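Local coordinates for protein putative O-acetylhomoserine (Thiol)-lyase (Campylobacter jejuni, PDB 4OC9) that probably transfers the aminocarboxypropyl group of O-acetylhomoserine to a thiol or sulfide, using pyridoxal 5'-phosphate as its cofactor, at residues 45-50 with 258-263; 90-95 with 148-153. All blocks are in the same frame, centred on the assembly; numbering follows the deposited sequence.

Contact 1 (45-50 with 258-263); sequences FNLQEL and FSIRVI
A Schellman motif ends helix 38-45, and its C-prime residue, L47, delivers a methyl group to I260 on helix 257-270, an instance of a helix terminus doubling as a packing element. L47 has left-handed backbone angles (phi 65°), which turn the chain so that Q48 N can bond back to A43 O while the L47 side chain leaves toward the other helix. With CD2 anti to CA, that branch is the outermost part of the leucine, and it lies 4.3 Å from I260 CG2. The second touch comes three residues on: L50 CD2 sits 4.5 Å from I260 CD1. I260 thus spends one branch on each leucine. Its CD1 is not extended but folded back (chi2 -59°), flanked by its own CA and CG2. No hydrogen bond crosses the interface, only 84 Å² is buried, and the CA atoms of L47 and I260 stay 9.6 Å apart, so this is a light apolar touch with L50 at its exposed side. L47 also touches I264, a turn further along helix 257-270, and Y245 in a loop, whereas F45 packs on T382 of the second subunit. On the I260 side the backbone is held in regular helical form, V262 N bonding to F258 O at 3.2 Å and I263 N to S259 O at 3.1 Å.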
ATOM      1  N   PHE D  45      22.066 -19.658  -3.235  1.00 25.48           N
ATOM      2  CA  PHE D  45      22.203 -20.018  -1.817  1.00 26.24           C
ATOM      3  C   PHE D  45      23.658 -20.180  -1.381  1.00 27.08           C
ATOM      4  O   PHE D  45      23.937 -20.132  -0.183  1.00 29.36           O
ATOM      5  CB  PHE D  45      21.414 -21.268  -1.471  1.00 23.18           C
ATOM      6  CG  PHE D  45      19.951 -21.044  -1.372  1.00 21.41           C
ATOM      7  CD1 PHE D  45      19.143 -21.054  -2.478  1.00 20.19           C
ATOM      8  CD2 PHE D  45      19.375 -20.842  -0.133  1.00 21.96           C
ATOM      9  CE1 PHE D  45      17.780 -20.854  -2.351  1.00 20.59           C
ATOM     10  CE2 PHE D  45      18.012 -20.655   0.007  1.00 20.41           C
ATOM     11  CZ  PHE D  45      17.213 -20.664  -1.105  1.00 20.98           C
ATOM     12  N   ASN D  46      24.570 -20.333  -2.345  1.00 32.54           N
ATOM     13  CA  ASN D  46      26.025 -20.489  -2.095  1.00 39.28           C
ATOM     14  C   ASN D  46      26.842 -19.242  -2.349  1.00 43.59           C
ATOM     15  O   ASN D  46      28.063 -19.284  -2.304  1.00 44.44           O
ATOM     16  CB  ASN D  46      26.609 -21.504  -3.036  1.00 37.53           C
ATOM     17  CG  ASN D  46      26.020 -22.861  -2.846  1.00 49.75           C
ATOM     18  OD1 ASN D  46      25.496 -23.189  -1.778  1.00 49.52           O
ATOM     19  ND2 ASN D  46      26.143 -23.686  -3.870  1.00 63.80           N
ATOM     20  N   LEU D  47      26.178 -18.137  -2.622  1.00 43.32           N
ATOM     21  CA  LEU D  47      26.874 -16.876  -2.891  1.00 49.61           C
ATOM     22  C   LEU D  47      27.722 -16.925  -4.167  1.00 44.23           C
ATOM     23  O   LEU D  47      28.501 -16.018  -4.410  1.00 33.40           O
ATOM     24  CB  LEU D  47      27.696 -16.335  -1.704  1.00 49.22           C
ATOM     25  CG  LEU D  47      26.938 -15.963  -0.434  1.00 51.31           C
ATOM     26  CD1 LEU D  47      26.348 -17.176   0.289  1.00 50.68           C
ATOM     27  CD2 LEU D  47      27.916 -15.259   0.489  1.00 49.87           C
ATOM     28  N   GLN D  48      27.561 -17.968  -4.978  1.00 44.55           N
ATOM     29  CA  GLN D  48      28.312 -18.027  -6.222  1.00 42.76           C
ATOM     30  C   GLN D  48      27.671 -17.019  -7.170  1.00 39.77           C
ATOM     31  O   GLN D  48      28.366 -16.212  -7.763  1.00 46.48           O
ATOM     32  CB  GLN D  48      28.401 -19.429  -6.800  1.00 40.26           C
ATOM     33  CG  GLN D  48      29.213 -20.358  -5.914  1.00 46.28           C
ATOM     34  CD  GLN D  48      29.398 -21.733  -6.512  1.00 50.99           C
ATOM     35  OE1 GLN D  48      28.987 -21.990  -7.643  1.00 63.30           O
ATOM     36  NE2 GLN D  48      30.042 -22.624  -5.762  1.00 50.27           N
ATOM     37  N   GLU D  49      26.345 -17.014  -7.255  1.00 38.44           N
ATOM     38  CA  GLU D  49      25.655 -16.056  -8.121  1.00 47.55           C
ATOM     39  C   GLU D  49      24.810 -15.098  -7.288  1.00 48.60           C
ATOM     40  O   GLU D  49      24.127 -15.521  -6.359  1.00 56.21           O
ATOM     41  CB  GLU D  49      24.676 -16.716  -9.125  1.00 48.61           C
ATOM     42  CG  GLU D  49      25.151 -17.785 -10.116  1.00 52.00           C
ATOM     43  CD  GLU D  49      23.996 -18.305 -11.007  1.00 57.57           C
ATOM     44  OE1 GLU D  49      24.168 -19.270 -11.808  1.00 53.07           O
ATOM     45  OE2 GLU D  49      22.884 -17.739 -10.906  1.00 61.31           O
ATOM     46  N   LEU D  50      24.878 -13.805  -7.578  1.00 48.32           N
ATOM     47  CA  LEU D  50      24.028 -12.845  -6.847  1.00 52.55           C
ATOM     48  C   LEU D  50      22.644 -12.735  -7.470  1.00 51.20           C
ATOM     49  O   LEU D  50      22.498 -12.857  -8.680  1.00 59.08           O
ATOM     50  CB  LEU D  50      24.620 -11.465  -6.652  1.00 55.84           C
ATOM     51  CG  LEU D  50      25.539 -11.721  -5.439  1.00 57.38           C
ATOM     52  CD1 LEU D  50      26.856 -12.222  -5.988  1.00 58.52           C
ATOM     53  CD2 LEU D  50      25.786 -10.510  -4.559  1.00 59.12           C
ATOM     54  N   PHE D 258      31.165  -5.946   4.215  1.00 19.60           N
ATOM     55  CA  PHE D 258      30.429  -5.440   5.383  1.00 17.41           C
ATOM     56  C   PHE D 258      28.929  -5.614   5.096  1.00 15.79           C
ATOM     57  O   PHE D 258      28.187  -6.178   5.909  1.00 13.23           O
ATOM     58  CB  PHE D 258      30.762  -3.979   5.662  1.00 15.54           C
ATOM     59  CG  PHE D 258      29.970  -3.381   6.793  1.00 14.96           C
ATOM     60  CD1 PHE D 258      28.687  -2.834   6.559  1.00 14.38           C
ATOM     61  CD2 PHE D 258      30.499  -3.290   8.058  1.00 14.00           C
ATOM     62  CE1 PHE D 258      27.966  -2.241   7.587  1.00 13.42           C
ATOM     63  CE2 PHE D 258      29.773  -2.705   9.099  1.00 13.57           C
ATOM     64  CZ  PHE D 258      28.505  -2.181   8.857  1.00 12.95           C
ATOM     65  N   SER D 259      28.513  -5.153   3.917  1.00 15.37           N
ATOM     66  CA  SER D 259      27.115  -5.248   3.502  1.00 16.76           C
ATOM     67  C   SER D 259      26.706  -6.722   3.309  1.00 18.64           C
ATOM     68  O   SER D 259      25.591  -7.117   3.664  1.00 18.06           O
ATOM     69  CB  SER D 259      26.864  -4.432   2.232  1.00 16.65           C
ATOM     70  OG  SER D 259      27.090  -3.051   2.478  1.00 17.69           O
ATOM     71  N   ILE D 260      27.607  -7.519   2.744  1.00 19.21           N
ATOM     72  CA  ILE D 260      27.319  -8.933   2.533  1.00 21.35           C
ATOM     73  C   ILE D 260      27.013  -9.612   3.842  1.00 20.72           C
ATOM     74  O   ILE D 260      26.059 -10.379   3.930  1.00 23.92           O
ATOM     75  CB  ILE D 260      28.479  -9.676   1.840  1.00 22.09           C
ATOM     76  CG1 ILE D 260      28.629  -9.221   0.382  1.00 25.00           C
ATOM     77  CG2 ILE D 260      28.258 -11.173   1.846  1.00 24.49           C
ATOM     78  CD1 ILE D 260      27.407  -9.417  -0.519  1.00 26.17           C
ATOM     79  N   ARG D 261      27.790  -9.318   4.877  1.00 19.43           N
ATOM     80  CA  ARG D 261      27.528  -9.972   6.138  1.00 18.81           C
ATOM     81  C   ARG D 261      26.172  -9.522   6.683  1.00 15.83           C
ATOM     82  O   ARG D 261      25.424 -10.311   7.215  1.00 13.26           O
ATOM     83  CB  ARG D 261      28.696  -9.832   7.146  1.00 21.75           C
ATOM     84  CG  ARG D 261      28.516 -10.844   8.273  1.00 24.26           C
ATOM     85  CD  ARG D 261      29.745 -11.191   9.139  1.00 26.46           C
ATOM     86  NE  ARG D 261      29.967 -10.365  10.289  1.00 31.14           N
ATOM     87  CZ  ARG D 261      29.754 -10.710  11.560  1.00 32.56           C
ATOM     88  NH1 ARG D 261      29.395 -11.930  11.962  1.00 31.42           N
ATOM     89  NH2 ARG D 261      30.009  -9.801  12.473  1.00 34.61           N
ATOM     90  N   VAL D 262      25.850  -8.244   6.531  1.00 17.74           N
ATOM     91  CA  VAL D 262      24.566  -7.741   7.014  1.00 16.65           C
ATOM     92  C   VAL D 262      23.425  -8.567   6.392  1.00 15.90           C
ATOM     93  O   VAL D 262      22.430  -8.883   7.051  1.00 15.53           O
ATOM     94  CB  VAL D 262      24.343  -6.257   6.649  1.00 16.37           C
ATOM     95  CG1 VAL D 262      22.937  -5.823   7.034  1.00 16.10           C
ATOM     96  CG2 VAL D 262      25.373  -5.359   7.305  1.00 16.05           C
ATOM     97  N   ILE D 263      23.575  -8.904   5.123  1.00 14.55           N
ATOM     98  CA  ILE D 263      22.559  -9.658   4.445  1.00 15.24           C
ATOM     99  C   ILE D 263      22.506 -11.139   4.789  1.00 17.31           C
ATOM    100  O   ILE D 263      21.465 -11.647   5.268  1.00 20.10           O
ATOM    101  CB  ILE D 263      22.709  -9.566   2.923  1.00 14.20           C
ATOM    102  CG1 ILE D 263      22.503  -8.126   2.457  1.00 13.40           C
ATOM    103  CG2 ILE D 263      21.679 -10.462   2.260  1.00 15.02           C
ATOM    104  CD1 ILE D 263      22.706  -7.908   0.975  1.00 13.05           C
TER

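Contact 2 (90-95 with 148-153)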
ATOM      1  N   TYR D  90      22.345  -3.382  13.792  1.00 15.15           N
ATOM      2  CA  TYR D  90      23.038  -4.159  12.759  1.00 14.82           C
ATOM      3  C   TYR D  90      24.450  -3.666  12.472  1.00 14.74           C
ATOM      4  O   TYR D  90      25.343  -4.473  12.262  1.00 14.89           O
ATOM      5  CB  TYR D  90      22.181  -4.177  11.485  1.00 14.93           C
ATOM      6  CG  TYR D  90      21.111  -5.247  11.466  1.00 14.61           C
ATOM      7  CD1 TYR D  90      20.455  -5.630  12.632  1.00 14.86           C
ATOM      8  CD2 TYR D  90      20.625  -5.737  10.262  1.00 14.47           C
ATOM      9  CE1 TYR D  90      19.475  -6.594  12.617  1.00 14.50           C
ATOM     10  CE2 TYR D  90      19.616  -6.683  10.232  1.00 14.12           C
ATOM     11  CZ  TYR D  90      19.040  -7.100  11.412  1.00 14.28           C
ATOM     12  OH  TYR D  90      18.030  -8.032  11.399  1.00 13.85           O
ATOM     13  N   ALA D  91      24.658  -2.357  12.487  1.00 14.30           N
ATOM     14  CA  ALA D  91      25.991  -1.801  12.217  1.00 14.12           C
ATOM     15  C   ALA D  91      26.989  -2.160  13.335  1.00 15.28           C
ATOM     16  O   ALA D  91      28.122  -2.564  13.064  1.00 15.05           O
ATOM     17  CB  ALA D  91      25.934  -0.316  12.023  1.00 13.81           C
ATOM     18  N   LEU D  92      26.537  -2.063  14.573  1.00 15.14           N
ATOM     19  CA  LEU D  92      27.366  -2.398  15.713  1.00 16.31           C
ATOM     20  C   LEU D  92      27.685  -3.909  15.813  1.00 16.32           C
ATOM     21  O   LEU D  92      28.857  -4.317  15.919  1.00 16.23           O
ATOM     22  CB  LEU D  92      26.699  -1.885  16.993  1.00 18.00           C
ATOM     23  CG  LEU D  92      26.606  -0.345  17.052  1.00 20.70           C
ATOM     24  CD1 LEU D  92      25.701   0.144  18.176  1.00 21.23           C
ATOM     25  CD2 LEU D  92      27.988   0.286  17.163  1.00 20.46           C
ATOM     26  N   ILE D  93      26.651  -4.747  15.764  1.00 16.83           N
ATOM     27  CA  ILE D  93      26.867  -6.206  15.860  1.00 16.65           C
ATOM     28  C   ILE D  93      27.609  -6.758  14.667  1.00 15.59           C
ATOM     29  O   ILE D  93      28.167  -7.836  14.772  1.00 16.31           O
ATOM     30  CB  ILE D  93      25.580  -7.021  16.082  1.00 15.77           C
ATOM     31  CG1 ILE D  93      24.637  -6.861  14.877  1.00 17.10           C
ATOM     32  CG2 ILE D  93      24.933  -6.615  17.404  1.00 17.06           C
ATOM     33  CD1 ILE D  93      23.320  -7.593  15.009  1.00 16.11           C
ATOM     34  N   ASN D  94      27.649  -6.039  13.551  1.00 15.74           N
ATOM     35  CA  ASN D  94      28.356  -6.570  12.403  1.00 16.50           C
ATOM     36  C   ASN D  94      29.847  -6.386  12.637  1.00 19.36           C
ATOM     37  O   ASN D  94      30.676  -6.929  11.905  1.00 18.41           O
ATOM     38  CB  ASN D  94      27.990  -5.826  11.124  1.00 17.16           C
ATOM     39  CG  ASN D  94      28.359  -6.605   9.877  1.00 17.28           C
ATOM     40  OD1 ASN D  94      28.311  -7.841   9.872  1.00 16.78           O
ATOM     41  ND2 ASN D  94      28.604  -5.907   8.794  1.00 17.42           N
ATOM     42  N   LEU D  95      30.171  -5.574  13.643  1.00 21.84           N
ATOM     43  CA  LEU D  95      31.544  -5.249  14.020  1.00 22.61           C
ATOM     44  C   LEU D  95      31.986  -5.790  15.378  1.00 22.19           C
ATOM     45  O   LEU D  95      33.135  -6.198  15.521  1.00 21.41           O
ATOM     46  CB  LEU D  95      31.709  -3.733  14.047  1.00 23.77           C
ATOM     47  CG  LEU D  95      31.491  -3.009  12.719  1.00 24.73           C
ATOM     48  CD1 LEU D  95      31.484  -1.505  12.910  1.00 23.67           C
ATOM     49  CD2 LEU D  95      32.533  -3.440  11.699  1.00 25.66           C
ATOM     50  N   ALA D 148      34.159  -0.388  17.231  1.00 22.20           N
ATOM     51  CA  ALA D 148      33.476   0.693  16.531  1.00 20.96           C
ATOM     52  C   ALA D 148      33.453   1.990  17.334  1.00 20.32           C
ATOM     53  O   ALA D 148      33.499   1.986  18.573  1.00 20.17           O
ATOM     54  CB  ALA D 148      32.056   0.281  16.178  1.00 21.87           C
ATOM     55  N   ILE D 149      33.429   3.087  16.589  1.00 20.11           N
ATOM     56  CA  ILE D 149      33.383   4.457  17.122  1.00 19.81           C
ATOM     57  C   ILE D 149      32.094   5.045  16.526  1.00 21.15           C
ATOM     58  O   ILE D 149      32.013   5.263  15.309  1.00 18.06           O
ATOM     59  CB  ILE D 149      34.613   5.255  16.739  1.00 19.47           C
ATOM     60  CG1 ILE D 149      35.853   4.622  17.408  1.00 20.41           C
ATOM     61  CG2 ILE D 149      34.431   6.679  17.204  1.00 20.03           C
ATOM     62  CD1 ILE D 149      37.183   5.244  17.033  1.00 21.12           C
ATOM     63  N   PHE D 150      31.094   5.243  17.395  1.00 19.57           N
ATOM     64  CA  PHE D 150      29.794   5.721  16.989  1.00 20.02           C
ATOM     65  C   PHE D 150      29.458   7.117  17.420  1.00 20.89           C
ATOM     66  O   PHE D 150      29.655   7.471  18.577  1.00 21.06           O
ATOM     67  CB  PHE D 150      28.730   4.797  17.570  1.00 20.98           C
ATOM     68  CG  PHE D 150      27.341   5.082  17.068  1.00 20.53           C
ATOM     69  CD1 PHE D 150      26.541   6.023  17.690  1.00 20.90           C
ATOM     70  CD2 PHE D 150      26.835   4.392  15.977  1.00 20.55           C
ATOM     71  CE1 PHE D 150      25.278   6.296  17.213  1.00 18.39           C
ATOM     72  CE2 PHE D 150      25.564   4.666  15.501  1.00 19.57           C
ATOM     73  CZ  PHE D 150      24.791   5.623  16.119  1.00 17.49           C
ATOM     74  N   PHE D 151      28.935   7.895  16.475  1.00 17.13           N
ATOM     75  CA  PHE D 151      28.557   9.273  16.751  1.00 16.97           C
ATOM     76  C   PHE D 151      27.576   9.787  15.705  1.00 16.80           C
ATOM     77  O   PHE D 151      27.356   9.148  14.666  1.00 16.96           O
ATOM     78  CB  PHE D 151      29.778  10.178  16.710  1.00 16.47           C
ATOM     79  CG  PHE D 151      30.384  10.302  15.350  1.00 15.03           C
ATOM     80  CD1 PHE D 151      31.256   9.353  14.884  1.00 15.67           C
ATOM     81  CD2 PHE D 151      30.125  11.392  14.564  1.00 15.81           C
ATOM     82  CE1 PHE D 151      31.851   9.488  13.643  1.00 17.05           C
ATOM     83  CE2 PHE D 151      30.709  11.535  13.312  1.00 16.23           C
ATOM     84  CZ  PHE D 151      31.570  10.572  12.846  1.00 15.06           C
ATOM     85  N   GLU D 152      26.991  10.937  15.993  1.00 15.68           N
ATOM     86  CA  GLU D 152      26.046  11.573  15.087  1.00 15.98           C
ATOM     87  C   GLU D 152      26.718  12.816  14.486  1.00 17.33           C
ATOM     88  O   GLU D 152      27.537  13.485  15.145  1.00 20.66           O
ATOM     89  CB  GLU D 152      24.749  11.927  15.791  1.00 16.73           C
ATOM     90  CG  GLU D 152      23.935  10.716  16.194  1.00 18.54           C
ATOM     91  CD  GLU D 152      22.651  11.019  16.962  1.00 19.16           C
ATOM     92  OE1 GLU D 152      22.305  12.204  17.109  1.00 24.49           O
ATOM     93  OE2 GLU D 152      22.022  10.055  17.462  1.00 17.46           O
ATOM     94  N   SER D 153      26.419  13.085  13.227  1.00 16.76           N
ATOM     95  CA  SER D 153      26.985  14.226  12.541  1.00 16.15           C
ATOM     96  C   SER D 153      26.419  15.530  13.118  1.00 16.03           C
ATOM     97  O   SER D 153      27.139  16.502  13.311  1.00 17.70           O
ATOM     98  CB  SER D 153      26.713  14.140  11.030  1.00 15.75           C
ATOM     99  OG  SER D 153      25.325  14.144  10.703  1.00 15.63           O
TER
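The last turn of helix 84-93 and the turn that follows it pack on strand 146-152 of the large sheet through L92 and L95, which meet A148 and F150, a helix-on-sheet layer of the kind expected in the fold type I family of PLP enzymes. The tight part centres on A148: L95 CA and A148 CA are 6.7 Å apart, an approach consistent with the small side chain of A148. Its single methyl, CB, is met by two leucines: L95 CD1 lies 3.8 Å from A148 CB, and L92 CD2 lies 4.2 Å from the same atom. L95 reaches it with an extended branch, CD1 lying anti to CA (chi2 172°). L92 instead uses the branch that bends aside, since its CD1 takes the extended position. The looser part is toward F150, where the same L92 CD2 comes to 4.4 Å from CD2 of the ring at an oblique angle. Looser here does not mean wetter, because all four touching residues are buried and the whole patch, 163 Å², is apolar with no hydrogen bond across it. The strand is itself bonded on both flanks, A148 and F150 to A103 in strand 101-105 and I149 to V177 and I179 in strand 177-181; L92 and L95 extend onto I179 and V177, while I149 points away from helix 84-93 and packs on helix 164-174.

The centres of contacts 1 and 2 are 21 Å apart, but helix 257-270 connects them. I260 serves contact 1, while residues on the same helix hold N94, which lies in segment 90-95 but takes no part in contact 2 itself: N94 ND2 probably bonds to F258 O at 2.9 Å, and R261 NH2 probably donates to N94 O (3.0 Å). V262 CG2 adds packing, 3.6 Å from N94 ND2. The path therefore runs from the end of helix 38-45 at the periphery, through helix 257-270 and N94, into the central sheet. Neither contact includes K206, the predicted cofactor lysine; it follows strand 199-203, two strands across the sheet from the strand of contact 2.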